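Local structure of peptidase S9 prolyl oligopeptidase catalytic domain-containing protein (Pyrococcus horikoshii, 4HXF) at residues E310-L315 and Y326-E331; K268-K273 and F306-R311; I73-F78 and Q86-D91. The protein is a self-compartmentalising hexameric serine protease of the prolyl oligopeptidase family, an acylaminoacyl peptidase thought to select its substrates through multimerisation. All coordinates share one frame; numbering follows the deposited sequence.

Interaction 1: E310-L315 and Y326-E331; sequences ERLIYL and YLWDGE
A water molecule takes the place of one backbone bond between Leu312 and Trp328. It accepts from Leu312 N at 2.9 Å and donates to Trp328 O at 2.7 Å. The other half of the pair is direct, with Trp328 N bonded to Leu312 O at 3.0 Å. Two residues further on, Tyr314 and Tyr326 form a hydrogen-bonded pair, bonded in both directions, with Tyr314 N 2.9 Å from Tyr326 O. The Tyr314 ring touches both Tyr326 and Trp328. Tyr314 CG sits between the backbone N and the carbonyl carbon (chi1 54°), which brings the ring back over the partner strand. Tyr326 CB then lies over one face of this ring, 3.6 Å from Tyr314 CE2. Trp328 CB meets the ring edge in its plane, 3.7 Å from Tyr314 CE1. The two tyrosine rings are near parallel, at 10°, but slid apart and barely overlapping. Strands 312-317 and 324-328 form an antiparallel hairpin, the middle of a four-stranded blade of the beta-propeller. Strands 302-308 and 332-334 flank it. Tyr314 OH reaches the last of these with a hydrogen bond to Glu332. With an alanine in place of Tyr314, Glu332 would probably lose its hydroxyl partner, and a gap would be likely to open beside Tyr326 CB and Trp328 CB. Ile313 and Leu327 pack on the opposite face of the sheet, with Ile313 CG2 3.9 Å from Leu327 CD1. Leu327 CD1 also lies 3.9 Å from Arg311 NE, and the arginine chain, bent at chi2 and chi3, passes beside the leucine methyls. Beyond the strand, Asp329 OD1 accepts from Glu331 N in an Asx turn. Gly330 N lies over one face of the Trp328 ring, and the chain continues into strand 332-334.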
# COMPACT_ATOMS: atom_id res chain seq x y z
N GLU A 310 3.50 -34.27 37.73
CA GLU A 310 2.72 -34.73 38.82
C GLU A 310 1.50 -35.48 38.45
O GLU A 310 0.95 -36.32 39.24
CB GLU A 310 2.36 -33.59 39.80
CG GLU A 310 3.63 -32.95 40.38
CD GLU A 310 3.37 -31.80 41.38
OE1 GLU A 310 2.20 -31.34 41.53
OE2 GLU A 310 4.38 -31.39 42.01
N ARG A 311 0.98 -35.16 37.29
CA ARG A 311 -0.24 -35.81 36.81
C ARG A 311 0.10 -36.47 35.45
O ARG A 311 1.09 -36.14 34.85
CB ARG A 311 -1.32 -34.74 36.58
CG ARG A 311 -1.79 -34.04 37.89
CD ARG A 311 -2.33 -35.03 38.93
NE ARG A 311 -3.79 -35.01 39.07
CZ ARG A 311 -4.50 -33.96 39.52
NH1 ARG A 311 -3.90 -32.79 39.85
NH2 ARG A 311 -5.83 -34.06 39.61
N LEU A 312 -0.66 -37.47 35.10
CA LEU A 312 -0.52 -38.10 33.76
C LEU A 312 -1.79 -37.75 32.90
O LEU A 312 -2.92 -38.08 33.26
CB LEU A 312 -0.37 -39.62 33.81
CG LEU A 312 -0.38 -40.44 32.49
CD1 LEU A 312 0.72 -39.98 31.51
CD2 LEU A 312 -0.31 -41.90 32.88
N ILE A 313 -1.49 -37.16 31.75
CA ILE A 313 -2.57 -36.79 30.81
C ILE A 313 -2.24 -37.33 29.43
O ILE A 313 -1.04 -37.49 29.09
CB ILE A 313 -2.80 -35.30 30.81
CG1 ILE A 313 -1.54 -34.51 30.60
CG2 ILE A 313 -3.47 -34.86 32.13
CD1 ILE A 313 -1.32 -33.83 29.33
N TYR A 314 -3.29 -37.57 28.66
CA TYR A 314 -3.09 -38.09 27.31
C TYR A 314 -4.25 -37.78 26.42
O TYR A 314 -5.37 -37.60 26.82
CB TYR A 314 -2.82 -39.61 27.40
CG TYR A 314 -3.83 -40.45 28.12
CD1 TYR A 314 -3.67 -40.71 29.49
CD2 TYR A 314 -4.93 -41.03 27.47
CE1 TYR A 314 -4.56 -41.48 30.18
CE2 TYR A 314 -5.85 -41.84 28.15
CZ TYR A 314 -5.61 -42.11 29.51
OH TYR A 314 -6.48 -42.89 30.18
N LEU A 315 -3.93 -37.78 25.14
CA LEU A 315 -4.97 -37.59 24.10
C LEU A 315 -5.32 -38.97 23.52
O LEU A 315 -4.41 -39.70 23.11
CB LEU A 315 -4.38 -36.75 22.96
CG LEU A 315 -4.16 -35.26 23.11
CD1 LEU A 315 -3.48 -34.58 21.96
CD2 LEU A 315 -5.53 -34.55 23.41
N TYR A 326 -7.63 -36.78 28.23
CA TYR A 326 -7.91 -37.58 29.41
C TYR A 326 -6.81 -37.50 30.49
O TYR A 326 -5.67 -37.09 30.27
CB TYR A 326 -7.95 -39.07 28.98
CG TYR A 326 -9.08 -39.42 28.05
CD1 TYR A 326 -9.04 -39.01 26.71
CD2 TYR A 326 -10.21 -40.04 28.50
CE1 TYR A 326 -10.10 -39.26 25.87
CE2 TYR A 326 -11.31 -40.30 27.66
CZ TYR A 326 -11.23 -39.93 26.35
OH TYR A 326 -12.31 -40.15 25.53
N LEU A 327 -7.23 -37.77 31.69
CA LEU A 327 -6.32 -37.78 32.86
C LEU A 327 -6.39 -39.22 33.47
O LEU A 327 -7.43 -39.85 33.47
CB LEU A 327 -6.75 -36.69 33.87
CG LEU A 327 -6.29 -36.68 35.34
CD1 LEU A 327 -4.87 -36.22 35.56
CD2 LEU A 327 -7.17 -35.72 36.13
N TRP A 328 -5.27 -39.75 33.97
CA TRP A 328 -5.28 -41.06 34.61
C TRP A 328 -4.70 -40.87 35.99
O TRP A 328 -3.60 -40.31 36.13
CB TRP A 328 -4.49 -42.15 33.82
CG TRP A 328 -4.63 -43.56 34.38
CD1 TRP A 328 -5.58 -44.53 34.07
CD2 TRP A 328 -3.78 -44.17 35.36
NE1 TRP A 328 -5.38 -45.68 34.78
CE2 TRP A 328 -4.33 -45.50 35.64
CE3 TRP A 328 -2.65 -43.75 36.04
CZ2 TRP A 328 -3.73 -46.38 36.53
CZ3 TRP A 328 -2.06 -44.64 36.96
CH2 TRP A 328 -2.59 -45.93 37.18
N ASP A 329 -5.47 -41.27 36.98
CA ASP A 329 -5.11 -41.14 38.42
C ASP A 329 -5.36 -42.45 39.16
O ASP A 329 -5.78 -42.43 40.31
CB ASP A 329 -5.97 -40.02 39.08
CG ASP A 329 -7.50 -40.32 39.06
OD1 ASP A 329 -7.89 -41.51 38.93
OD2 ASP A 329 -8.30 -39.37 39.18
N GLY A 330 -5.13 -43.59 38.49
CA GLY A 330 -5.69 -44.86 38.91
C GLY A 330 -6.88 -45.35 38.12
O GLY A 330 -7.07 -46.54 38.00
N GLU A 331 -7.69 -44.41 37.58
CA GLU A 331 -8.64 -44.72 36.53
C GLU A 331 -8.63 -43.57 35.54
O GLU A 331 -8.16 -42.50 35.88
CB GLU A 331 -10.03 -44.82 37.10
CG GLU A 331 -10.46 -46.25 37.41
CD GLU A 331 -11.47 -46.27 38.53
OE1 GLU A 331 -12.29 -45.31 38.59
OE2 GLU A 331 -11.42 -47.22 39.35
O HOH W 1 -2.77 -37.97 37.09

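Interaction 2: K268-K273 and F306-R311; sequences KIRNGK and FDADER
Lys268 runs fully extended beyond CG, which carries its amine past the Phe306 ring to the backbone of strand 302-308, in the next blade. Arg270 instead bends at CG (chi2 116°), and this brings NE and NH1 up against Asp307 OD1. Asp307 CG lies opposite its own backbone N (chi1 -157°), which brings OD1 up to both basic residues. Lys268 NZ donates to Phe306 O at 2.8 Å, in the carbonyl plane. Lys268 NZ also makes a long salt bridge to Asp307 OD1, 3.7 Å. Arg270 NE gives the shorter one, 2.9 Å to Asp307 OD1, meeting the oxygen nearly along its C-O axis. Arg270 NH1 adds a weak bond to Asp307 OD1 at 3.1 Å. The guanidinium and carboxylate planes are turned 65° apart, so they do not pair flat. The other carboxylate oxygen is reached through water: one water donates to Asp307 OD2 at 2.9 Å and accepts weakly from Arg270 NH1. Lys268 CD lies over one face of the guanidinium, and Lys268 CG passes 4.0 Å from Phe306 CE2. The strand segments 268-270 and 306-308 run nearly parallel, with axes 7.9 Å apart. That is too wide for sheet pairing, and side chains bridge the interval. Each strand is the first of its four-stranded blade, consistent with neighbouring inner strands of a beta-propeller. Arg270 NH2 bonds to Ile269 O at 3.0 Å and makes a salt bridge to Asp223, which helps fix the rotation of the guanidinium. Asp307 OD2 also accepts from Thr22 N. Two basic side chains therefore converge on Asp307 OD1, while Arg270 is shared with a second carboxylate. This would probably keep Asp307 ionised, and at this point a salt-bridge network joins the two blades.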
# COMPACT_ATOMS: atom_id res chain seq x y z
N LYS A 268 8.57 -41.08 27.10
CA LYS A 268 9.11 -40.01 28.00
C LYS A 268 9.56 -40.55 29.31
O LYS A 268 8.98 -41.46 29.84
CB LYS A 268 8.00 -38.88 28.16
CG LYS A 268 7.54 -38.14 26.97
CD LYS A 268 6.43 -37.01 27.17
CE LYS A 268 6.02 -36.41 25.78
NZ LYS A 268 5.28 -35.07 25.87
N ILE A 269 10.52 -39.90 29.96
CA ILE A 269 10.97 -40.32 31.28
C ILE A 269 10.74 -39.14 32.22
O ILE A 269 11.02 -38.00 31.90
CB ILE A 269 12.48 -40.81 31.22
CG1 ILE A 269 13.05 -41.37 32.52
CG2 ILE A 269 13.42 -39.73 30.70
CD1 ILE A 269 14.32 -42.24 32.35
N ARG A 270 10.19 -39.45 33.36
CA ARG A 270 10.03 -38.35 34.38
C ARG A 270 10.19 -39.04 35.70
O ARG A 270 9.47 -39.99 35.97
CB ARG A 270 8.69 -37.60 34.25
CG ARG A 270 8.63 -36.42 33.21
CD ARG A 270 7.65 -36.68 32.03
NE ARG A 270 7.55 -35.60 31.01
CZ ARG A 270 8.51 -35.33 30.11
NH1 ARG A 270 8.32 -34.38 29.17
NH2 ARG A 270 9.68 -36.04 30.13
N ASN A 271 11.24 -38.63 36.44
CA ASN A 271 11.54 -39.21 37.76
C ASN A 271 11.86 -40.67 37.69
O ASN A 271 11.27 -41.44 38.45
CB ASN A 271 10.33 -39.03 38.70
N GLY A 272 12.75 -41.09 36.76
CA GLY A 272 13.09 -42.52 36.63
C GLY A 272 11.98 -43.49 36.18
O GLY A 272 12.31 -44.71 35.91
N LYS A 273 10.72 -42.97 36.00
CA LYS A 273 9.60 -43.79 35.37
C LYS A 273 9.51 -43.42 33.92
O LYS A 273 9.70 -42.28 33.56
CB LYS A 273 8.25 -43.52 36.01
CG LYS A 273 8.25 -43.55 37.52
CD LYS A 273 6.81 -43.44 38.04
CE LYS A 273 6.80 -43.53 39.59
NZ LYS A 273 5.70 -44.37 40.15
N PHE A 306 0.94 -37.73 24.99
CA PHE A 306 0.80 -37.81 26.41
C PHE A 306 1.94 -36.98 27.11
O PHE A 306 2.93 -36.56 26.45
CB PHE A 306 0.75 -39.25 26.93
CG PHE A 306 2.03 -40.07 26.62
CD1 PHE A 306 2.14 -40.79 25.42
CD2 PHE A 306 3.13 -40.00 27.44
CE1 PHE A 306 3.30 -41.42 25.11
CE2 PHE A 306 4.34 -40.62 27.07
CZ PHE A 306 4.39 -41.35 25.90
N ASP A 307 1.71 -36.70 28.35
CA ASP A 307 2.75 -36.05 29.19
C ASP A 307 2.51 -36.37 30.59
O ASP A 307 1.39 -36.72 31.06
CB ASP A 307 2.81 -34.53 29.00
CG ASP A 307 4.20 -33.91 29.39
OD1 ASP A 307 5.24 -34.64 29.55
OD2 ASP A 307 4.31 -32.67 29.59
N ALA A 308 3.59 -36.32 31.40
CA ALA A 308 3.49 -36.70 32.72
C ALA A 308 4.50 -35.86 33.60
O ALA A 308 5.64 -35.55 33.21
CB ALA A 308 3.94 -38.18 32.87
N ASP A 309 4.00 -35.54 34.70
CA ASP A 309 4.82 -34.77 35.69
C ASP A 309 4.24 -35.14 37.04
O ASP A 309 4.43 -36.29 37.44
CB ASP A 309 4.93 -33.25 35.47
CG ASP A 309 5.80 -32.56 36.60
OD1 ASP A 309 6.95 -33.02 36.77
OD2 ASP A 309 5.24 -31.69 37.27
N GLU A 310 3.50 -34.27 37.73
CA GLU A 310 2.72 -34.73 38.82
C GLU A 310 1.50 -35.48 38.45
O GLU A 310 0.95 -36.32 39.24
CB GLU A 310 2.36 -33.59 39.80
CG GLU A 310 3.63 -32.95 40.38
CD GLU A 310 3.37 -31.80 41.38
OE1 GLU A 310 2.20 -31.34 41.53
OE2 GLU A 310 4.38 -31.39 42.01
N ARG A 311 0.98 -35.16 37.29
CA ARG A 311 -0.24 -35.81 36.81
C ARG A 311 0.10 -36.47 35.45
O ARG A 311 1.09 -36.14 34.85
CB ARG A 311 -1.32 -34.74 36.58
CG ARG A 311 -1.79 -34.04 37.89
CD ARG A 311 -2.33 -35.03 38.93
NE ARG A 311 -3.79 -35.01 39.07
CZ ARG A 311 -4.50 -33.96 39.52
NH1 ARG A 311 -3.90 -32.79 39.85
NH2 ARG A 311 -5.83 -34.06 39.61
O HOH W 2 6.50 -32.60 31.87
O HOH W 3 6.83 -31.47 28.64

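Interaction 3: I73-F78 and Q86-D91; sequences IAFMRF and QIWVAD
Ile73 pairs with Ala90 through two backbone bonds, Ile73 N to Ala90 O at 2.9 Å and Ala90 N back to Ile73 O. Its CG2 lies 4.0 Å from Ala90 CB. Ala74 forms a non-hydrogen-bonded pair with Val89, and its CA-H approaches Trp88 O. Phe75 bonds to Trp88 in both directions. With chi1 at 64°, the Phe75 ring is swung across to strand 86-91. Trp88 CB rests on that ring face, 3.3 Å from Phe75 CZ. The Phe75 and Trp88 rings are near parallel but slid apart. Met76 is on the other face of the sheet, its SD 3.6 Å from Ile87 CG1. Arg77 returns to the Phe75 side and makes a cation-pi contact with Trp88. Arg77 NH1 stands over the indole, 3.5 Å from Trp88 CE2, and the two planes are 81° apart. Phe75 CE2 covers one guanidinium face, and Arg77 NH2 is bonded to Glu59 O. The indole is fixed at its edge as well, by Trp88 NE1 to Gln86 OE1 at 2.9 Å. Gln86 NE2 is bonded in turn to Glu102. The pair forms the central hairpin of a four-stranded propeller blade. Strand 62-66 lies beside 72-77, and strand 97-102, which carries the magnesium-site residue Lys99 near Trp88, lies beside 86-91.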
# COMPACT_ATOMS: atom_id res chain seq x y z
N ILE A 73 5.27 -20.27 30.88
CA ILE A 73 5.08 -21.04 29.66
C ILE A 73 5.74 -20.30 28.51
O ILE A 73 5.52 -19.06 28.29
CB ILE A 73 3.60 -21.35 29.41
CG1 ILE A 73 3.39 -22.21 28.22
CG2 ILE A 73 2.77 -20.06 29.34
CD1 ILE A 73 1.94 -22.81 28.28
N ALA A 74 6.59 -21.05 27.77
CA ALA A 74 7.14 -20.59 26.52
C ALA A 74 6.23 -21.09 25.41
O ALA A 74 5.60 -22.14 25.52
CB ALA A 74 8.57 -21.07 26.30
N PHE A 75 6.20 -20.33 24.35
CA PHE A 75 5.48 -20.68 23.15
C PHE A 75 5.93 -20.01 21.95
O PHE A 75 6.70 -19.05 22.06
CB PHE A 75 3.95 -20.44 23.37
CG PHE A 75 3.55 -19.00 23.59
CD1 PHE A 75 3.55 -18.45 24.86
CD2 PHE A 75 3.19 -18.17 22.53
CE1 PHE A 75 3.18 -17.12 25.05
CE2 PHE A 75 2.85 -16.87 22.73
CZ PHE A 75 2.81 -16.32 23.98
N MET A 76 5.48 -20.48 20.77
CA MET A 76 5.79 -19.88 19.51
C MET A 76 4.59 -19.24 18.85
O MET A 76 3.45 -19.80 18.92
CB MET A 76 6.37 -20.96 18.56
CG MET A 76 7.56 -21.71 19.14
SD MET A 76 9.09 -21.12 18.42
CE MET A 76 8.78 -20.89 16.69
N ARG A 77 4.84 -18.16 18.11
CA ARG A 77 3.89 -17.56 17.20
C ARG A 77 4.59 -17.42 15.83
O ARG A 77 5.80 -17.30 15.78
CB ARG A 77 3.43 -16.19 17.62
CG ARG A 77 2.65 -16.08 18.88
CD ARG A 77 1.70 -14.83 18.87
NE ARG A 77 0.66 -15.02 19.84
CZ ARG A 77 0.63 -14.52 21.07
NH1 ARG A 77 1.60 -13.70 21.53
NH2 ARG A 77 -0.37 -14.76 21.82
N PHE A 78 3.83 -17.33 14.75
CA PHE A 78 4.40 -17.49 13.37
C PHE A 78 3.75 -16.44 12.50
O PHE A 78 3.43 -15.38 13.04
CB PHE A 78 4.11 -18.88 12.79
CG PHE A 78 4.78 -20.07 13.54
CD1 PHE A 78 4.11 -20.78 14.57
CD2 PHE A 78 6.07 -20.53 13.19
CE1 PHE A 78 4.71 -21.85 15.20
CE2 PHE A 78 6.67 -21.61 13.84
CZ PHE A 78 6.00 -22.27 14.85
N GLN A 86 8.46 -16.40 16.32
CA GLN A 86 8.81 -15.66 17.50
C GLN A 86 8.66 -16.58 18.66
O GLN A 86 7.60 -17.19 18.81
CB GLN A 86 7.85 -14.57 17.77
CG GLN A 86 7.68 -13.61 16.67
CD GLN A 86 6.50 -12.66 16.93
OE1 GLN A 86 5.33 -13.05 17.41
NE2 GLN A 86 6.77 -11.37 16.62
N ILE A 87 9.63 -16.61 19.56
CA ILE A 87 9.50 -17.28 20.83
C ILE A 87 9.09 -16.27 21.90
O ILE A 87 9.68 -15.18 22.03
CB ILE A 87 10.82 -17.90 21.28
CG1 ILE A 87 11.33 -18.94 20.23
CG2 ILE A 87 10.75 -18.49 22.70
CD1 ILE A 87 12.78 -19.34 20.50
N TRP A 88 8.03 -16.62 22.63
CA TRP A 88 7.48 -15.83 23.67
C TRP A 88 7.51 -16.59 24.99
O TRP A 88 7.54 -17.79 25.00
CB TRP A 88 5.99 -15.55 23.42
CG TRP A 88 5.69 -14.63 22.31
CD1 TRP A 88 5.85 -14.88 20.94
CD2 TRP A 88 5.17 -13.24 22.41
NE1 TRP A 88 5.37 -13.77 20.27
CE2 TRP A 88 4.98 -12.79 21.10
CE3 TRP A 88 4.83 -12.41 23.45
CZ2 TRP A 88 4.48 -11.52 20.83
CZ3 TRP A 88 4.34 -11.15 23.23
CH2 TRP A 88 4.12 -10.71 21.90
N VAL A 89 7.52 -15.84 26.09
CA VAL A 89 7.38 -16.38 27.46
C VAL A 89 6.27 -15.61 28.18
O VAL A 89 6.23 -14.37 28.16
CB VAL A 89 8.69 -16.28 28.27
CG1 VAL A 89 8.53 -16.66 29.74
CG2 VAL A 89 9.80 -17.04 27.62
N ALA A 90 5.39 -16.32 28.81
CA ALA A 90 4.29 -15.75 29.62
C ALA A 90 4.35 -16.26 31.02
O ALA A 90 4.66 -17.43 31.25
CB ALA A 90 2.87 -16.11 29.05
N ASP A 91 3.97 -15.43 31.99
CA ASP A 91 3.70 -15.91 33.31
C ASP A 91 2.39 -16.71 33.32
O ASP A 91 1.41 -16.29 32.76
CB ASP A 91 3.67 -14.78 34.34
CG ASP A 91 2.45 -14.05 34.37
OD1 ASP A 91 2.29 -13.29 33.39
OD2 ASP A 91 1.71 -14.12 35.41

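The three contacts belong to the beta-propeller, and along the chain interaction 3 closes before the other two open. Interactions 1 and 2 have centres 11 Å apart and share Glu310 and Arg311. These two residues lie in the turn between strands 302-308 and 312-317, neighbours in one sheet. A probable hydrogen bond from Asp307 N to Ile313 O, 3.0 Å, joins the two contacts. Interaction 1 builds a blade from within, and interaction 2 ties that blade to the one before it. Interaction 3 builds a separate blade, centred about 26 Å from interaction 1 and about 23 Å from interaction 2, touching neither. The propeller thus combines pairing within blades with side-chain bridges between them.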